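Receptor-type adenylate cyclase gresag 4.1 (Trypanosoma brucei, PDB 1FX2) converts ATP to 3',5'-cyclic AMP and diphosphate with magnesium, and is represented here by its class III catalytic domain. Local coordinates at residues 83-87 and 88-92; 170-173 and 174-177. All coordinates share one frame; numbering follows the deposited sequence.

How the contacts relate
Contact 1 (83-87 with 88-92) closes helix 71-87 at the surface. Contact 2 (170-173 with 174-177) is a buried turn that leads into strand 176-179 of the central sheet. Their centres lie about 18 Å apart and their nearest atoms about 8 Å, so the two do not touch. Helix 71-87 joins them: contact 1 ends it, and Gln82 on the same helix packs on Val176 of contact 2. Phe85, Leu86 and Gly174 line one pocket, which holds a dithiothreitol molecule, probably from the crystallisation liquor. The side chain of Phe85 is about 8 Å from that of Asp62, a predicted magnesium ligand.

Contact 1: 83-87 and 88-92; sequences LCFLH and HDWGT
The indole of Trp90 folds back against the last turn of the helix and meets Phe85 twice. Its NE1 donates to Phe85 O at 3.1 Å, with an N-H...O angle of 154°. The carbonyl oxygen lies close to the plane of the indole, and the bond helps fix the rotation of the indole about its CB-CG bond. The benzo side of the indole meets the Phe85 ring, with Trp90 CZ2 3.5 Å from Phe85 CD2. The two rings meet obliquely, their planes 49° apart.

His88 adds a second layer. Its CG is anti to the backbone N (chi1 -176°), which brings the imidazole edge-on to the indole face, with His88 CD2 3.4 Å above the centre of the Trp90 ring. The CB of His88 rests 3.3 Å from Cys84 O.

This is the C-terminal end of helix 71-87 in the class III cyclase catalytic domain. His88 is the first residue to leave helical backbone angles. Its N still donates to Cys84 O at 2.9 Å, and it makes a weak bond to Phe85 O. Phe85 O thus serves both the indole and, weakly, the backbone.

Further along, Asp89 OD1 accepts from Gly91 N at 2.8 Å. This is an Asx turn, and OD1 is met from above the carboxylate plane. Thr92 OG1 accepts from Ala94 N and caps the start of helix 94-109.

Met44 of helix 34-51 touches Phe85, His88 and Trp90. His41 meets the Phe85 ring nearly at right angles, and Asn130 ND2 donates a hydrogen bond to Leu86 O.

Contact 2: 170-173 and 174-177; sequences VANG and GQVL
Asn172 and Gln175 are the two ends of a type II beta turn, and they are tied by both backbone and side chains. The turn leads from helix 159-169 into strand 176-179 of the cyclase domain's central sheet. Gln175 N donates to Asn172 O at 3.0 Å and closes it. Gly174, in the third position, has positive phi (84°), where a CB would clash with Gly173 O.

The Gln175 side chain is extended, with CG anti to the backbone N (chi1 -168°). It reaches back across the turn to put OE1 beside Asn172. There OE1 accepts two bonds. Asn172 N donates to Gln175 OE1 at 2.8 Å, in the carbonyl plane and almost straight. Asn172 ND2 donates to Gln175 OE1 at 3.0 Å, tilted from that plane. The two amide planes are 32° apart. ND2 also donates to Ala226 O, which holds the Asn172 amide in place.

Gly174 O accepts from Arg222 NH1, and Gly173 N donates to Glu21 OE2. Next to the turn, toward the strand, the packing is apolar. Leu177 crosses Val170 at about a right angle, and its CD1 lies 3.7 Å from both Val170 CG2 and Ala171 CB.

Contact 1: 83-87 and 88-92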
loop_
_atom_site.group_PDB
_atom_site.type_symbol
_atom_site.label_atom_id
_atom_site.label_comp_id
_atom_site.label_asym_id
_atom_site.label_seq_id
_atom_site.Cartn_x
_atom_site.Cartn_y
_atom_site.Cartn_z
ATOM N N LEU A 83 14.726 17.418 -1.130
ATOM C CA LEU A 83 15.670 18.094 -0.250
ATOM C C LEU A 83 16.448 19.222 -0.959
ATOM O O LEU A 83 16.487 20.335 -0.415
ATOM C CB LEU A 83 16.625 17.081 0.368
ATOM C CG LEU A 83 15.883 16.079 1.269
ATOM C CD1 LEU A 83 16.824 14.857 1.503
ATOM C CD2 LEU A 83 15.562 16.716 2.633
ATOM N N CYS A 84 17.011 19.036 -2.140
ATOM C CA CYS A 84 17.724 20.175 -2.694
ATOM C C CYS A 84 16.804 21.294 -3.149
ATOM O O CYS A 84 17.214 22.491 -3.250
ATOM C CB CYS A 84 18.686 19.800 -3.783
ATOM S SG CYS A 84 17.945 19.136 -5.178
ATOM N N PHE A 85 15.585 20.962 -3.544
ATOM C CA PHE A 85 14.694 22.082 -3.835
ATOM C C PHE A 85 14.394 22.865 -2.568
ATOM O O PHE A 85 14.323 24.132 -2.592
ATOM C CB PHE A 85 13.384 21.565 -4.457
ATOM C CG PHE A 85 13.455 21.402 -5.946
ATOM C CD1 PHE A 85 14.395 20.585 -6.540
ATOM C CD2 PHE A 85 12.522 22.089 -6.765
ATOM C CE1 PHE A 85 14.427 20.401 -7.951
ATOM C CE2 PHE A 85 12.574 21.922 -8.164
ATOM C CZ PHE A 85 13.538 21.052 -8.742
ATOM N N LEU A 86 14.246 22.208 -1.417
ATOM C CA LEU A 86 13.981 22.904 -0.161
ATOM C C LEU A 86 15.192 23.784 0.196
ATOM O O LEU A 86 15.068 24.928 0.678
ATOM C CB LEU A 86 13.750 21.855 0.946
ATOM C CG LEU A 86 13.749 22.469 2.368
ATOM C CD1 LEU A 86 12.404 23.311 2.592
ATOM C CD2 LEU A 86 13.629 21.234 3.349
ATOM N N HIS A 87 16.385 23.267 -0.106
ATOM C CA HIS A 87 17.615 23.997 0.265
ATOM C C HIS A 87 17.990 25.114 -0.672
ATOM O O HIS A 87 18.639 26.083 -0.261
ATOM C CB HIS A 87 18.782 23.033 0.352
ATOM C CG HIS A 87 18.563 21.925 1.336
ATOM N ND1 HIS A 87 19.209 20.700 1.234
ATOM C CD2 HIS A 87 17.691 21.813 2.370
ATOM C CE1 HIS A 87 18.729 19.896 2.176
ATOM N NE2 HIS A 87 17.824 20.536 2.887
ATOM N N HIS A 88 17.485 25.056 -1.892
ATOM C CA HIS A 88 17.799 26.064 -2.901
ATOM C C HIS A 88 17.311 27.474 -2.547
ATOM O O HIS A 88 16.255 27.633 -2.052
ATOM C CB HIS A 88 17.163 25.640 -4.241
ATOM C CG HIS A 88 17.472 26.525 -5.389
ATOM N ND1 HIS A 88 18.719 26.499 -6.009
ATOM C CD2 HIS A 88 16.713 27.417 -6.060
ATOM C CE1 HIS A 88 18.679 27.366 -7.019
ATOM N NE2 HIS A 88 17.487 27.934 -7.074
ATOM N N ASP A 89 18.126 28.480 -2.881
ATOM C CA ASP A 89 17.722 29.879 -2.689
ATOM C C ASP A 89 17.047 30.319 -3.994
ATOM O O ASP A 89 17.661 30.528 -5.048
ATOM C CB ASP A 89 18.943 30.735 -2.434
ATOM C CG ASP A 89 18.562 32.201 -2.231
ATOM O OD1 ASP A 89 17.366 32.565 -2.307
ATOM O OD2 ASP A 89 19.470 32.981 -1.954
ATOM N N TRP A 90 15.751 30.435 -3.918
ATOM C CA TRP A 90 14.927 30.826 -5.069
ATOM C C TRP A 90 14.927 32.324 -5.317
ATOM O O TRP A 90 14.374 32.767 -6.338
ATOM C CB TRP A 90 13.454 30.305 -4.868
ATOM C CG TRP A 90 13.370 28.800 -4.817
ATOM C CD1 TRP A 90 13.441 28.053 -3.703
ATOM C CD2 TRP A 90 13.333 27.914 -5.927
ATOM N NE1 TRP A 90 13.465 26.727 -4.015
ATOM C CE2 TRP A 90 13.400 26.593 -5.389
ATOM C CE3 TRP A 90 13.271 28.118 -7.324
ATOM C CZ2 TRP A 90 13.398 25.453 -6.205
ATOM C CZ3 TRP A 90 13.278 26.977 -8.142
ATOM C CH2 TRP A 90 13.336 25.668 -7.579
ATOM N N GLY A 91 15.470 33.070 -4.354
ATOM C CA GLY A 91 15.601 34.529 -4.553
ATOM C C GLY A 91 14.290 35.280 -4.517
ATOM O O GLY A 91 14.287 36.466 -4.847
ATOM N N THR A 92 13.236 34.656 -3.991
ATOM C CA THR A 92 11.933 35.265 -3.894
ATOM C C THR A 92 11.075 34.495 -2.900
ATOM O O THR A 92 11.244 33.274 -2.787
ATOM C CB THR A 92 11.188 35.283 -5.299
ATOM O OG1 THR A 92 9.937 35.943 -5.135
ATOM C CG2 THR A 92 10.894 33.832 -5.791
#

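Contact 2: 170-173 and 174-177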
loop_
_atom_site.group_PDB
_atom_site.type_symbol
_atom_site.label_atom_id
_atom_site.label_comp_id
_atom_site.label_asym_id
_atom_site.label_seq_id
_atom_site.Cartn_x
_atom_site.Cartn_y
_atom_site.Cartn_z
ATOM N N VAL A 170 -1.737 12.070 -8.855
ATOM C CA VAL A 170 -2.533 12.281 -7.670
ATOM C C VAL A 170 -1.712 12.778 -6.486
ATOM O O VAL A 170 -2.291 13.040 -5.415
ATOM C CB VAL A 170 -3.281 11.005 -7.230
ATOM C CG1 VAL A 170 -4.215 10.600 -8.426
ATOM C CG2 VAL A 170 -2.407 9.845 -6.736
ATOM N N ALA A 171 -0.396 12.881 -6.640
ATOM C CA ALA A 171 0.397 13.420 -5.549
ATOM C C ALA A 171 0.299 14.917 -5.386
ATOM O O ALA A 171 0.097 15.643 -6.359
ATOM C CB ALA A 171 1.903 13.063 -5.786
ATOM N N ASN A 172 0.473 15.351 -4.138
ATOM C CA ASN A 172 0.526 16.769 -3.851
ATOM C C ASN A 172 1.926 17.303 -4.151
ATOM O O ASN A 172 2.922 16.584 -4.200
ATOM C CB ASN A 172 0.189 16.990 -2.343
ATOM C CG ASN A 172 -1.260 16.805 -2.070
ATOM O OD1 ASN A 172 -2.090 17.676 -2.448
ATOM N ND2 ASN A 172 -1.616 15.594 -1.579
ATOM N N GLY A 173 2.008 18.635 -4.276
ATOM C CA GLY A 173 3.319 19.219 -4.441
ATOM C C GLY A 173 4.145 18.971 -3.194
ATOM O O GLY A 173 3.670 19.097 -2.061
ATOM N N GLY A 174 5.421 18.640 -3.419
ATOM C CA GLY A 174 6.221 18.275 -2.265
ATOM C C GLY A 174 6.147 16.834 -1.779
ATOM O O GLY A 174 6.820 16.452 -0.843
ATOM N N GLN A 175 5.258 16.054 -2.374
ATOM C CA GLN A 175 4.981 14.675 -1.971
ATOM C C GLN A 175 5.516 13.725 -3.054
ATOM O O GLN A 175 5.461 14.007 -4.252
ATOM C CB GLN A 175 3.428 14.545 -1.913
ATOM C CG GLN A 175 2.959 13.215 -1.200
ATOM C CD GLN A 175 1.474 13.222 -1.021
ATOM O OE1 GLN A 175 0.746 13.776 -1.814
ATOM N NE2 GLN A 175 0.983 12.522 0.006
ATOM N N VAL A 176 6.053 12.598 -2.573
ATOM C CA VAL A 176 6.559 11.532 -3.448
ATOM C C VAL A 176 5.761 10.277 -3.137
ATOM O O VAL A 176 5.693 9.826 -1.980
ATOM C CB VAL A 176 8.062 11.221 -3.141
ATOM C CG1 VAL A 176 8.546 10.030 -4.043
ATOM C CG2 VAL A 176 8.923 12.522 -3.439
ATOM N N LEU A 177 5.055 9.761 -4.162
ATOM C CA LEU A 177 4.316 8.503 -4.015
ATOM C C LEU A 177 4.998 7.401 -4.784
ATOM O O LEU A 177 5.542 7.621 -5.891
ATOM C CB LEU A 177 2.918 8.662 -4.644
ATOM C CG LEU A 177 2.058 9.729 -3.914
ATOM C CD1 LEU A 177 0.638 9.785 -4.622
ATOM C CD2 LEU A 177 1.891 9.492 -2.406
#